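Local coordinates for protein endoglucanase E (Clostridium thermocellum, PDB 2WAO) that probably removes acetyl groups from plant cell-wall polysaccharides through its family 2 carbohydrate esterase domain and binds cellulose chains in the same active site, at residues 121-127 with 166-172; 226-231 with 271-275; 97-101 with 200-204; 35-41 with 84-90; 293-297 with 319-323. One frame throughout, in Å; residues are numbered along the deposited sequence. Where two conformers were deposited one is given.

Interaction 1 of 5, residues 121-127 with 166-172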
# COMPACT_ATOMS: atom_id res chain seq x y z
N LEU A 121 8.59 -7.29 -12.55
CA LEU A 121 9.64 -6.32 -12.27
C LEU A 121 10.67 -6.93 -11.32
O LEU A 121 10.30 -7.60 -10.35
CB LEU A 121 9.05 -5.04 -11.67
CG LEU A 121 8.07 -4.30 -12.57
CD1 LEU A 121 7.46 -3.07 -11.87
CD2 LEU A 121 8.82 -3.87 -13.80
N GLU A 122 11.94 -6.68 -11.59
CA GLU A 122 13.01 -7.16 -10.71
C GLU A 122 13.09 -6.38 -9.39
O GLU A 122 13.39 -6.97 -8.34
CB GLU A 122 14.35 -7.06 -11.46
CG GLU A 122 14.36 -7.92 -12.72
CD GLU A 122 14.58 -9.41 -12.44
OE1 GLU A 122 15.10 -9.75 -11.33
OE2 GLU A 122 14.26 -10.24 -13.34
N ARG A 123 12.79 -5.09 -9.44
CA ARG A 123 12.83 -4.22 -8.26
C ARG A 123 11.53 -4.40 -7.52
O ARG A 123 10.43 -4.41 -8.14
CB ARG A 123 13.00 -2.75 -8.66
CG ARG A 123 14.33 -2.50 -9.39
CD ARG A 123 14.36 -1.12 -9.89
NE ARG A 123 15.70 -0.74 -10.37
CZ ARG A 123 15.97 0.45 -10.89
NH1 ARG A 123 15.02 1.36 -11.02
NH2 ARG A 123 17.21 0.75 -11.30
N LYS A 124 11.66 -4.58 -6.22
CA LYS A 124 10.50 -4.93 -5.38
C LYS A 124 10.59 -4.16 -4.06
O LYS A 124 11.66 -4.11 -3.41
CB LYS A 124 10.47 -6.42 -5.05
CG LYS A 124 10.25 -7.33 -6.25
CD LYS A 124 10.48 -8.77 -5.79
CE LYS A 124 10.01 -9.78 -6.83
NZ LYS A 124 11.00 -9.77 -7.93
N ILE A 125 9.45 -3.62 -3.64
CA ILE A 125 9.38 -2.83 -2.38
C ILE A 125 8.20 -3.39 -1.57
O ILE A 125 7.19 -3.81 -2.16
CB ILE A 125 9.12 -1.35 -2.68
CG1 ILE A 125 10.09 -0.83 -3.74
CG2 ILE A 125 9.20 -0.51 -1.39
CD1 ILE A 125 9.82 0.62 -4.17
N GLU A 126 8.34 -3.47 -0.25
CA GLU A 126 7.18 -3.71 0.62
C GLU A 126 7.03 -2.46 1.48
O GLU A 126 8.01 -1.99 2.09
CB GLU A 126 7.38 -4.92 1.52
CG GLU A 126 6.19 -5.22 2.45
CD GLU A 126 6.37 -6.55 3.15
OE1 GLU A 126 7.34 -6.68 3.90
OE2 GLU A 126 5.52 -7.45 2.97
N PHE A 127 5.79 -1.97 1.57
CA PHE A 127 5.47 -0.84 2.42
C PHE A 127 4.69 -1.40 3.59
O PHE A 127 3.80 -2.28 3.41
CB PHE A 127 4.57 0.13 1.65
CG PHE A 127 5.30 0.89 0.59
CD1 PHE A 127 5.80 2.16 0.89
CD2 PHE A 127 5.49 0.35 -0.69
CE1 PHE A 127 6.53 2.88 -0.06
CE2 PHE A 127 6.21 1.10 -1.67
CZ PHE A 127 6.72 2.34 -1.32
N LEU A 166 10.33 4.29 -9.59
CA LEU A 166 11.49 3.39 -9.55
C LEU A 166 11.40 2.16 -10.45
O LEU A 166 12.32 1.33 -10.45
CB LEU A 166 11.77 2.92 -8.11
CG LEU A 166 12.08 4.04 -7.10
CD1 LEU A 166 11.93 3.51 -5.68
CD2 LEU A 166 13.44 4.66 -7.30
N ASN A 167 10.31 2.01 -11.19
CA ASN A 167 10.06 0.80 -11.98
C ASN A 167 10.12 -0.48 -11.12
O ASN A 167 10.69 -1.51 -11.51
CB ASN A 167 11.05 0.70 -13.15
CG ASN A 167 10.59 -0.28 -14.22
OD1 ASN A 167 9.41 -0.33 -14.53
ND2 ASN A 167 11.52 -1.05 -14.77
N ALA A 168 9.47 -0.39 -9.97
CA ALA A 168 9.45 -1.43 -8.96
C ALA A 168 8.02 -1.89 -8.71
O ALA A 168 7.07 -1.12 -8.84
CB ALA A 168 10.05 -0.90 -7.69
N SER A 169 7.84 -3.14 -8.34
CA SER A 169 6.51 -3.53 -7.85
C SER A 169 6.43 -3.19 -6.36
O SER A 169 7.46 -2.95 -5.69
CB SER A 169 6.29 -5.02 -8.12
OG SER A 169 7.24 -5.74 -7.41
N ALA A 170 5.21 -3.12 -5.83
CA ALA A 170 5.07 -2.78 -4.40
C ALA A 170 3.96 -3.60 -3.79
O ALA A 170 2.91 -3.81 -4.43
CB ALA A 170 4.83 -1.30 -4.22
N ASN A 171 4.22 -4.15 -2.60
CA ASN A 171 3.16 -4.71 -1.76
C ASN A 171 2.88 -3.68 -0.62
O ASN A 171 3.80 -3.22 0.05
CB ASN A 171 3.50 -6.10 -1.25
CG ASN A 171 3.52 -7.17 -2.36
OD1 ASN A 171 3.19 -6.90 -3.55
ND2 ASN A 171 3.91 -8.38 -1.99
N MET A 172 1.60 -3.32 -0.45
CA MET A 172 1.22 -2.28 0.52
C MET A 172 0.51 -2.88 1.73
O MET A 172 -0.73 -3.07 1.73
CB MET A 172 0.39 -1.16 -0.14
CG MET A 172 1.09 -0.43 -1.29
SD MET A 172 0.01 0.62 -2.31
CE MET A 172 -0.41 2.00 -1.22
O HOH W 1 7.83 -7.83 -9.06
O HOH W 2 12.51 -3.62 -12.10
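The strands leading to Phe127 and to Met172 run parallel, paired from Lys124 with Ser169 to Phe127 with Met172, 4.4 Å apart at the closest approach of their short axes and inclined by 23°. The backbone bonds alternate in the parallel manner: Ser169 N to Arg123 O, Ile125 N to Ser169 O, Asn171 N to Ile125 O, Phe127 N to Asn171 O. The last is nearly straight at 178° and 2.8 Å long.

Ile125 and Phe127 lie on the same side of the sheet as Ala168 and Ala170. Ile125 CD1 rests on Ala168 CB at 3.8 Å, and the Ile125 and Leu166 side chains cross at about a right angle. The edge of the Phe127 ring meets the Ala170 methyl, CE2 to CB 3.8 Å. Helices 158-165 and 313-331 cover this side.

Asn167 closes the preceding helix with a Schellman motif. The extended Arg123 chain reaches back there, and its NH1 donates to Leu166 O at 2.8 Å. The oxygen lies in the guanidinium plane, but the nitrogen sits above the carbonyl plane. Leu121 CD1 packs on Ala168 C, 3.4 Å away.

On the other side, water 1 joins Leu121 O to Ser169 OG, which also bonds Tyr212. Buried Glu126 has a salt bridge to Arg16 and bonds to Tyr196 and Tyr251. These partners probably stabilise its negative charge. Ile125, Phe127, Ala168 and Ala170 make the opposite side apolar, with Arg123 the polar exception.

Interaction 2 of 5, residues 226-231 with 271-275. With FMT (formic acid), chain H.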
# COMPACT_ATOMS: atom_id res chain seq x y z
N PHE A 226 0.83 8.50 18.50
CA PHE A 226 1.04 9.87 19.05
C PHE A 226 -0.03 10.87 18.67
O PHE A 226 0.12 12.06 19.01
CB PHE A 226 2.46 10.41 18.67
CG PHE A 226 3.54 9.59 19.21
CD1 PHE A 226 4.00 9.81 20.54
CD2 PHE A 226 4.08 8.52 18.46
CE1 PHE A 226 4.95 9.01 21.12
CE2 PHE A 226 5.05 7.69 19.04
CZ PHE A 226 5.50 7.94 20.36
N SER A 227 -1.11 10.47 18.00
CA SER A 227 -2.09 11.46 17.59
C SER A 227 -3.13 11.77 18.68
O SER A 227 -3.79 12.75 18.59
CB SER A 227 -2.77 11.14 16.25
OG SER A 227 -3.51 9.91 16.35
N THR A 228 -3.29 10.90 19.68
CA THR A 228 -4.24 11.19 20.74
C THR A 228 -3.50 11.17 22.07
O THR A 228 -3.12 12.25 22.57
CB THR A 228 -5.50 10.26 20.69
OG1 THR A 228 -5.07 8.89 20.71
CG2 THR A 228 -6.35 10.54 19.42
N SER A 229 -3.18 9.99 22.57
CA SER A 229 -2.50 9.80 23.85
C SER A 229 -1.12 9.24 23.51
O SER A 229 -1.06 8.20 22.84
CB SER A 229 -3.28 8.77 24.64
OG SER A 229 -2.75 8.65 25.93
N PHE A 230 -0.06 9.95 23.91
CA PHE A 230 1.32 9.62 23.49
C PHE A 230 1.74 8.26 24.03
O PHE A 230 1.70 8.04 25.25
CB PHE A 230 2.33 10.67 23.99
CG PHE A 230 2.09 12.08 23.47
CD1 PHE A 230 1.41 12.31 22.26
CD2 PHE A 230 2.58 13.16 24.18
CE1 PHE A 230 1.20 13.63 21.79
CE2 PHE A 230 2.38 14.47 23.72
CZ PHE A 230 1.70 14.70 22.52
N ALA A 231 2.19 7.35 23.17
CA ALA A 231 2.63 6.01 23.62
C ALA A 231 3.86 6.12 24.53
O ALA A 231 4.71 6.99 24.33
CB ALA A 231 2.99 5.12 22.41
N LEU A 271 8.23 13.82 19.71
CA LEU A 271 8.46 12.55 20.41
C LEU A 271 8.60 11.42 19.38
O LEU A 271 9.54 10.63 19.47
CB LEU A 271 7.34 12.23 21.41
CG LEU A 271 7.23 13.08 22.70
CD1 LEU A 271 5.91 12.80 23.40
CD2 LEU A 271 8.45 12.80 23.58
N CYS A 272 7.68 11.35 18.42
CA CYS A 272 7.80 10.31 17.38
C CYS A 272 9.17 10.40 16.63
O CYS A 272 9.87 9.39 16.46
CB CYS A 272 6.62 10.37 16.39
SG CYS A 272 6.49 8.80 15.48
N ARG A 273 9.56 11.61 16.23
CA ARG A 273 10.85 11.80 15.61
C ARG A 273 11.98 11.34 16.53
O ARG A 273 12.87 10.62 16.10
CB ARG A 273 11.05 13.25 15.18
CG ARG A 273 12.33 13.51 14.35
CD ARG A 273 12.30 14.95 13.76
NE ARG A 273 11.86 15.92 14.74
CZ ARG A 273 10.91 16.85 14.56
NH1 ARG A 273 10.28 17.02 13.40
NH2 ARG A 273 10.63 17.63 15.58
N SER A 274 11.95 11.77 17.79
CA SER A 274 12.98 11.37 18.74
C SER A 274 13.05 9.82 18.85
O SER A 274 14.12 9.25 18.80
CB SER A 274 12.68 11.98 20.13
OG SER A 274 13.69 11.63 21.05
N TYR A 275 11.90 9.18 19.00
CA TYR A 275 11.86 7.72 19.24
C TYR A 275 12.31 6.90 18.02
O TYR A 275 13.16 6.00 18.16
CB TYR A 275 10.48 7.24 19.71
CG TYR A 275 9.99 7.83 21.01
CD1 TYR A 275 10.80 8.66 21.81
CD2 TYR A 275 8.68 7.59 21.41
CE1 TYR A 275 10.28 9.22 23.00
CE2 TYR A 275 8.16 8.16 22.57
CZ TYR A 275 8.99 8.94 23.37
OH TYR A 275 8.43 9.48 24.52
C FMT H . -0.79 13.14 25.06
O1 FMT H . -1.18 14.14 25.68
O2 FMT H . -0.46 12.11 25.63
O HOH W 3 5.77 9.27 24.90
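Phe226 meets three residues of helix 266-285 with its ring. Its CD2 touches Cys272 CB at 3.8 Å, and Cys272 CA lies over one face, displaced toward the rim. The Cys272 sulfur makes an oblique sulfur-aromatic contact, 4.7 Å from SG to the centroid of the Phe226 ring. A chi1 of -162° swings this sulfur away from the Cys272 N and alongside CD2 and CE2 of the Phe226 ring. Further round, Phe226 CZ comes within 3.4 Å of Tyr275 CD2. These two ring planes are 64° apart and meet obliquely. Phe226 CE1 reaches Leu271 CB, and Phe236 of helix 233-250 adds an edge-to-face partner.

Between Phe226 and Phe230 the loop leaves the helix. It links helices 223-226 and 233-250 in the GDSL-type SGNH hydrolase region, so the contact ties an inter-helix loop to a long helix of that fold.

Phe230 brings the loop back. Its CD2 lies 3.4 Å from Leu271 CD1, the two side chains crossing at about a right angle. A formic acid molecule, probably from the crystallisation liquor, lies over one face of the Phe230 ring. Its O2 accepts a nearly straight bond from Phe230 N, 2.8 Å long.

At Ala231 the link passes through water 3, which donates to Ala231 O at 2.6 Å and hydrogen-bonds to Tyr275 OH at 2.7 Å.

Interaction 3 of 5, residues 97-101 with 200-204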
# COMPACT_ATOMS: atom_id res chain seq x y z
N ALA A 97 -7.61 -3.22 3.01
CA ALA A 97 -7.95 -4.60 3.40
C ALA A 97 -9.19 -4.61 4.30
O ALA A 97 -10.06 -5.51 4.20
CB ALA A 97 -6.75 -5.25 4.09
N SER A 98 -9.31 -3.58 5.14
CA SER A 98 -10.46 -3.55 6.06
C SER A 98 -11.82 -3.45 5.32
O SER A 98 -12.87 -3.74 5.92
CB SER A 98 -10.34 -2.42 7.10
OG SER A 98 -10.46 -1.17 6.48
N LEU A 99 -11.83 -3.04 4.06
CA LEU A 99 -13.09 -2.97 3.31
C LEU A 99 -13.48 -4.30 2.61
O LEU A 99 -14.51 -4.38 1.93
CB LEU A 99 -13.06 -1.84 2.29
CG LEU A 99 -13.08 -0.46 2.93
CD1 LEU A 99 -12.58 0.60 1.97
CD2 LEU A 99 -14.50 -0.11 3.49
N GLY A 100 -12.66 -5.33 2.78
CA GLY A 100 -13.11 -6.67 2.44
C GLY A 100 -12.19 -7.36 1.47
O GLY A 100 -11.50 -6.71 0.70
N GLU A 101 -12.22 -8.69 1.49
CA GLU A 101 -11.45 -9.49 0.52
C GLU A 101 -12.11 -9.45 -0.83
O GLU A 101 -13.33 -9.29 -0.94
CB GLU A 101 -11.35 -10.96 0.98
CG GLU A 101 -10.68 -11.06 2.33
CD GLU A 101 -10.89 -12.42 3.00
OE1 GLU A 101 -11.39 -13.35 2.30
OE2 GLU A 101 -10.55 -12.53 4.21
N LEU A 200 -4.64 -12.74 3.96
CA LEU A 200 -6.00 -12.27 4.15
C LEU A 200 -6.18 -12.11 5.66
O LEU A 200 -6.42 -13.08 6.37
CB LEU A 200 -7.02 -13.24 3.55
CG LEU A 200 -6.77 -13.74 2.12
CD1 LEU A 200 -7.76 -14.87 1.80
CD2 LEU A 200 -6.86 -12.60 1.11
N PRO A 201 -5.98 -10.87 6.15
CA PRO A 201 -5.92 -10.64 7.59
C PRO A 201 -7.21 -10.96 8.33
O PRO A 201 -7.17 -11.27 9.52
CB PRO A 201 -5.52 -9.15 7.70
CG PRO A 201 -5.73 -8.54 6.37
CD PRO A 201 -5.70 -9.65 5.35
N TYR A 202 -8.36 -10.89 7.66
CA TYR A 202 -9.64 -11.16 8.37
C TYR A 202 -9.88 -12.64 8.57
O TYR A 202 -10.58 -13.04 9.49
CB TYR A 202 -10.84 -10.63 7.57
CG TYR A 202 -11.18 -9.19 7.80
CD1 TYR A 202 -11.07 -8.62 9.07
CD2 TYR A 202 -11.64 -8.39 6.76
CE1 TYR A 202 -11.39 -7.28 9.30
CE2 TYR A 202 -11.98 -7.04 6.98
CZ TYR A 202 -11.85 -6.51 8.26
OH TYR A 202 -12.14 -5.19 8.49
N SER A 203 -9.31 -13.45 7.69
CA SER A 203 -9.62 -14.87 7.68
C SER A 203 -8.48 -15.79 8.05
O SER A 203 -8.61 -17.03 8.00
CB SER A 203 -10.29 -15.27 6.36
OG SER A 203 -9.40 -15.14 5.29
N GLY A 204 -7.36 -15.21 8.45
CA GLY A 204 -6.27 -16.00 9.02
C GLY A 204 -5.43 -16.78 8.01
O GLY A 204 -4.83 -17.79 8.38
O HOH W 4 -8.76 -10.50 4.81
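Glu101 and Ser203 make the polar grip of this contact. Ser203 OG donates to Glu101 OE2 at 3.0 Å, approaching on the syn side and 29° out of the carboxylate plane. Water 4 donates to the same oxygen at 2.8 Å and accepts from Tyr202 N. One carboxylate oxygen is thus shared by a hydroxyl and a water. The Glu101 chain is extended beyond CG, which carries the carboxylate across to residues 200-203. It crosses Leu200 at about a right angle, with OE2 3.7 Å from Leu200 CB.

The more enclosed part lies at Ala97 and Pro201. The Ala97 methyl meets Pro201 CG at 4.1 Å, and Trp175 packs against both residues. Trp29 also touches Pro201. The Tyr202 ring lies along the short 3-10 turn of residues 97-99, though the residue as a whole is exposed. A chi1 of -86° swings the ring toward Ala97 and Ser98. Its hydroxyl is 3.0 Å from Ser98 O, which lies in the ring plane at the edge, while Ala97 O approaches CE2 obliquely. Trp175 meets the Tyr202 ring edge-to-face.

The solvent side is looser. Tyr202 and Ser203 are exposed there, and Glu101 partly so.

The two loops come from different family regions, the N-terminal region of carbohydrate esterase family 2 and the GDSL-like hydrolase region. This is an interface between a beta-rich module and an SGNH hydrolase fold. It lies near the bound glycan, with a glucose unit about 5 Å from the Ser98 side chain.

Interaction 4 of 5, residues 35-41 with 84-90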
# COMPACT_ATOMS: atom_id res chain seq x y z
N GLU A 35 -2.26 -7.83 -13.60
CA GLU A 35 -1.71 -7.19 -14.78
C GLU A 35 -1.59 -8.22 -15.93
O GLU A 35 -1.17 -9.36 -15.72
CB GLU A 35 -0.38 -6.55 -14.40
CG GLU A 35 0.41 -6.02 -15.54
CD GLU A 35 1.79 -5.50 -15.10
OE1 GLU A 35 2.25 -5.86 -13.98
OE2 GLU A 35 2.42 -4.78 -15.91
N LEU A 36 -2.01 -7.81 -17.11
CA LEU A 36 -2.04 -8.75 -18.25
C LEU A 36 -1.98 -8.00 -19.58
O LEU A 36 -2.24 -6.81 -19.62
CB LEU A 36 -3.29 -9.66 -18.16
CG LEU A 36 -4.67 -8.96 -18.20
CD1 LEU A 36 -5.02 -8.50 -19.63
CD2 LEU A 36 -5.74 -9.89 -17.67
N ASN A 37 -1.64 -8.72 -20.64
CA ASN A 37 -1.77 -8.24 -22.00
C ASN A 37 -2.90 -8.99 -22.71
O ASN A 37 -3.07 -10.19 -22.50
CB ASN A 37 -0.47 -8.48 -22.78
CG ASN A 37 0.69 -7.62 -22.26
OD1 ASN A 37 0.60 -6.39 -22.19
ND2 ASN A 37 1.78 -8.28 -21.90
N PHE A 38 -3.70 -8.28 -23.49
CA PHE A 38 -4.75 -8.95 -24.27
C PHE A 38 -4.77 -8.40 -25.68
O PHE A 38 -4.33 -7.26 -25.94
CB PHE A 38 -6.13 -8.87 -23.61
CG PHE A 38 -6.73 -7.49 -23.61
CD1 PHE A 38 -7.68 -7.12 -24.58
CD2 PHE A 38 -6.38 -6.57 -22.62
CE1 PHE A 38 -8.25 -5.82 -24.60
CE2 PHE A 38 -6.96 -5.28 -22.62
CZ PHE A 38 -7.91 -4.90 -23.64
N TYR A 39 -5.30 -9.22 -26.57
CA TYR A 39 -5.54 -8.82 -27.95
C TYR A 39 -7.05 -8.64 -28.10
O TYR A 39 -7.81 -9.52 -27.75
CB TYR A 39 -5.05 -9.88 -28.94
CG TYR A 39 -5.11 -9.37 -30.37
CD1 TYR A 39 -4.01 -8.75 -30.95
CD2 TYR A 39 -6.29 -9.44 -31.11
CE1 TYR A 39 -4.06 -8.25 -32.27
CE2 TYR A 39 -6.36 -8.93 -32.43
CZ TYR A 39 -5.23 -8.33 -32.99
OH TYR A 39 -5.27 -7.82 -34.27
N GLY A 40 -7.46 -7.50 -28.60
CA GLY A 40 -8.90 -7.33 -28.93
C GLY A 40 -9.31 -5.87 -28.83
O GLY A 40 -8.48 -4.98 -29.07
N THR A 41 -10.58 -5.66 -28.50
CA THR A 41 -11.13 -4.30 -28.45
C THR A 41 -11.73 -3.98 -27.07
O THR A 41 -12.08 -2.84 -26.80
CB THR A 41 -12.26 -4.12 -29.51
OG1 THR A 41 -13.38 -4.96 -29.16
CG2 THR A 41 -11.74 -4.45 -30.90
N GLU A 84 -8.60 -2.43 -32.40
CA GLU A 84 -8.22 -3.82 -32.30
C GLU A 84 -6.70 -3.95 -32.33
O GLU A 84 -6.05 -3.44 -33.23
CB GLU A 84 -8.83 -4.60 -33.45
CG GLU A 84 -8.67 -6.09 -33.33
CD GLU A 84 -9.26 -6.81 -34.51
OE1 GLU A 84 -10.33 -6.35 -35.00
OE2 GLU A 84 -8.65 -7.81 -34.95
N GLY A 85 -6.13 -4.63 -31.33
CA GLY A 85 -4.69 -4.77 -31.25
C GLY A 85 -4.32 -5.29 -29.89
O GLY A 85 -5.18 -5.67 -29.10
N ALA A 86 -3.02 -5.33 -29.61
CA ALA A 86 -2.54 -5.80 -28.30
C ALA A 86 -2.65 -4.62 -27.33
O ALA A 86 -2.30 -3.48 -27.67
CB ALA A 86 -1.11 -6.31 -28.41
N HIS A 87 -3.15 -4.89 -26.13
CA HIS A 87 -3.32 -3.83 -25.10
C HIS A 87 -2.76 -4.30 -23.77
O HIS A 87 -2.80 -5.49 -23.47
CB HIS A 87 -4.80 -3.48 -24.95
CG HIS A 87 -5.43 -2.99 -26.22
ND1 HIS A 87 -5.16 -1.75 -26.73
CD2 HIS A 87 -6.26 -3.59 -27.10
CE1 HIS A 87 -5.81 -1.59 -27.87
NE2 HIS A 87 -6.48 -2.69 -28.12
N HIS A 88 -2.27 -3.36 -22.96
CA HIS A 88 -1.78 -3.67 -21.61
C HIS A 88 -2.83 -3.22 -20.58
O HIS A 88 -3.30 -2.08 -20.65
CB HIS A 88 -0.46 -2.95 -21.38
CG HIS A 88 0.10 -3.14 -20.02
ND1 HIS A 88 0.19 -2.11 -19.10
CD2 HIS A 88 0.60 -4.24 -19.40
CE1 HIS A 88 0.73 -2.56 -17.99
NE2 HIS A 88 0.99 -3.85 -18.14
N LEU A 89 -3.16 -4.09 -19.63
CA LEU A 89 -4.18 -3.81 -18.62
C LEU A 89 -3.63 -4.00 -17.22
O LEU A 89 -3.00 -5.01 -16.94
CB LEU A 89 -5.37 -4.73 -18.79
CG LEU A 89 -6.43 -4.83 -17.70
CD1 LEU A 89 -7.16 -3.46 -17.57
CD2 LEU A 89 -7.44 -5.98 -18.02
N VAL A 90 -3.86 -3.02 -16.35
CA VAL A 90 -3.63 -3.22 -14.92
C VAL A 90 -4.99 -3.02 -14.24
O VAL A 90 -5.69 -2.02 -14.53
CB VAL A 90 -2.62 -2.21 -14.35
CG1 VAL A 90 -2.58 -2.31 -12.83
CG2 VAL A 90 -1.24 -2.41 -14.97
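His88 and Glu35 form a diagonal polar link on the face of an antiparallel strand pair. His88 NE2 donates to Glu35 OE2 at 2.8 Å, using the anti lone pair of that oxygen. The oxygen lies close to the imidazole plane, yet carboxylate and ring planes are 70° apart. Chi1 near 180° in both residues (Glu35 171°, His88 177°) directs their ends toward each other. Asn37 OD1 sits at the His88 ring edge, 3.5 Å from CD2, while Asn37 ND2 hydrogen-bonds Ala116 O.

The hydrogen-bonded pairs of strands 33-40 and 85-93 are Leu36 with Leu89, Phe38 with His87 and Gly40 with Gly85. On the buried face, His87 CB lies over the Phe38 ring, 3.9 Å from its centroid, in a CH-pi contact. Leu36 and Leu89 lie side by side, CD1 to CD2 3.8 Å. On the His88 face, Gly85 CA covers one face of the Tyr39 ring, 4.1 Å from its centroid.

Phe109 and Phe107 continue the apolar layer beneath Leu36. Asn14 binds Glu35 OE1. The faces therefore differ: mainly hydrocarbon and aromatic packing around Leu36, Phe38 and Leu89, with His87 ND1 tied to Asp60, and outside a carboxylate that would probably favour a protonated His88.

Interaction 5 of 5, residues 293-297 with 319-323. With FMT (formic acid), chain M.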
# COMPACT_ATOMS: atom_id res chain seq x y z
N PHE A 293 16.63 6.49 8.20
CA PHE A 293 15.56 7.38 8.61
C PHE A 293 15.11 8.37 7.51
O PHE A 293 15.96 8.95 6.79
CB PHE A 293 15.97 8.17 9.86
CG PHE A 293 14.90 9.11 10.34
CD1 PHE A 293 13.73 8.60 10.93
CD2 PHE A 293 15.05 10.50 10.19
CE1 PHE A 293 12.72 9.43 11.37
CE2 PHE A 293 14.03 11.36 10.63
CZ PHE A 293 12.85 10.82 11.22
N VAL A 294 13.80 8.57 7.39
CA VAL A 294 13.27 9.60 6.46
C VAL A 294 12.17 10.38 7.14
O VAL A 294 11.27 9.79 7.75
CB VAL A 294 12.70 9.00 5.12
CG1 VAL A 294 12.24 10.11 4.14
CG2 VAL A 294 13.68 7.99 4.49
N GLU A 295 12.26 11.71 7.10
CA GLU A 295 11.15 12.54 7.59
C GLU A 295 10.46 13.29 6.46
O GLU A 295 11.12 14.02 5.67
CB GLU A 295 11.61 13.52 8.67
CG GLU A 295 10.39 14.33 9.19
CD GLU A 295 10.69 15.23 10.40
OE1 GLU A 295 11.85 15.17 10.92
OE2 GLU A 295 9.74 15.95 10.83
N PHE A 296 9.14 13.09 6.35
CA PHE A 296 8.31 13.90 5.45
C PHE A 296 7.87 15.11 6.23
O PHE A 296 7.23 14.98 7.29
CB PHE A 296 7.11 13.10 4.96
CG PHE A 296 7.47 11.77 4.33
CD1 PHE A 296 8.06 11.73 3.07
CD2 PHE A 296 7.14 10.57 4.98
CE1 PHE A 296 8.34 10.51 2.45
CE2 PHE A 296 7.42 9.35 4.38
CZ PHE A 296 8.02 9.31 3.12
N PRO A 297 8.26 16.31 5.77
CA PRO A 297 7.91 17.52 6.51
C PRO A 297 6.41 17.59 6.72
O PRO A 297 5.61 17.21 5.85
CB PRO A 297 8.35 18.65 5.55
CG PRO A 297 9.52 18.04 4.87
CD PRO A 297 9.06 16.63 4.57
N MET A 319 5.80 13.58 -1.00
CA MET A 319 6.38 12.45 -0.25
C MET A 319 7.08 11.50 -1.21
O MET A 319 8.22 11.04 -0.96
CB MET A 319 5.25 11.74 0.49
CG MET A 319 4.68 12.50 1.64
SD MET A 319 3.23 11.61 2.38
CE MET A 319 4.06 10.30 3.23
N ALA A 320 6.41 11.22 -2.31
CA ALA A 320 6.96 10.30 -3.31
C ALA A 320 8.29 10.87 -3.87
O ALA A 320 9.24 10.12 -4.01
CB ALA A 320 5.97 10.04 -4.43
N GLU A 321 8.36 12.18 -4.13
CA GLU A 321 9.60 12.79 -4.66
C GLU A 321 10.74 12.60 -3.64
O GLU A 321 11.89 12.25 -4.04
CB GLU A 321 9.43 14.29 -5.01
CG GLU A 321 8.40 14.53 -6.14
CD GLU A 321 8.11 16.00 -6.39
OE1 GLU A 321 9.02 16.83 -6.11
OE2 GLU A 321 6.97 16.35 -6.88
N ARG A 322 10.46 12.86 -2.36
CA ARG A 322 11.45 12.73 -1.32
C ARG A 322 11.91 11.26 -1.21
O ARG A 322 13.13 10.97 -1.24
CB ARG A 322 10.91 13.26 0.01
CG ARG A 322 11.85 13.09 1.18
CD ARG A 322 11.32 13.76 2.41
NE ARG A 322 10.99 15.16 2.18
CZ ARG A 322 11.85 16.18 2.27
NH1 ARG A 322 13.12 15.96 2.59
NH2 ARG A 322 11.45 17.41 2.02
N LEU A 323 10.94 10.35 -1.11
CA LEU A 323 11.25 8.94 -0.85
C LEU A 323 11.98 8.27 -2.05
O LEU A 323 12.89 7.41 -1.86
CB LEU A 323 9.98 8.16 -0.49
CG LEU A 323 10.17 6.65 -0.24
CD1 LEU A 323 11.08 6.45 1.03
CD2 LEU A 323 8.81 5.94 -0.07
C FMT M . 6.79 15.64 1.85
O1 FMT M . 6.06 15.75 2.87
O2 FMT M . 7.93 15.12 1.72
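The Phe296 ring is held between two side chains. Met319 CE lies over one face, 3.7 Å from the ring centroid and 18° off the normal. Val294 CG1 lies over the opposite face, displaced toward the rim. The Met319 sulfur stands farther above the ring, a distant Met-aromatic contact. A bend at chi3 (74°) turns the Met319 methyl in over the ring. Leu323 CB and O2 of a formic acid molecule are at the ring edge.

The Arg322 guanidinium is the second flat group. Pro297 CD lies over one of its faces, 3.4 Å from Arg322 NE. The formic acid O2 lies in its plane at the edge and accepts from Arg322 NE at 3.1 Å. This molecule probably comes from the crystallisation liquor. It lies beside Pro297, Phe296 and Met319, and Arg322 NE is its hydrogen-bond donor.

Arg322 first runs straight out from the helix (chi1 177°), then bends at chi3. Its CD passes 3.3 Å from Glu295 O, and 4.1 Å from Val294 CG1. The aliphatic part of the arginine thus packs along the strand end, while its charged end reaches the exposed proline.

Helix 313-331 therefore lies against the end of strand 291-295, an outermost strand of the parallel sheet in the SGNH hydrolase fold. Strand 255-260 backs Val294 and Phe296. Asn220 touches both Phe296 and Met319, and helix 158-165 touches Met319 through Tyr158 and Leu323 through Thr162.

Interaction 4 comes first along the chain and lies in the beta-rich N-terminal region. Interaction 3 spans that region and the SGNH hydrolase region, and its loop encloses interaction 1. Interactions 2 and 5 follow in turn. Interaction 1 holds outer strand 168-174 against 123-129, and interaction 5 lies at the other outer strand, 291-295, of the same sheet, with centres about 17 Å apart. Helix 313-331 bridges them, Phe127 CE1 meeting Leu323 CD2 at 3.8 Å. Interactions 2 and 5 are joined by a salt bridge from Arg273 NH1 to Glu295 OE2. Interactions 2 and 4 are farthest apart, about 48 Å between centres. The chain thus combines two modules, with interaction 3 at their junction near the bound glycan.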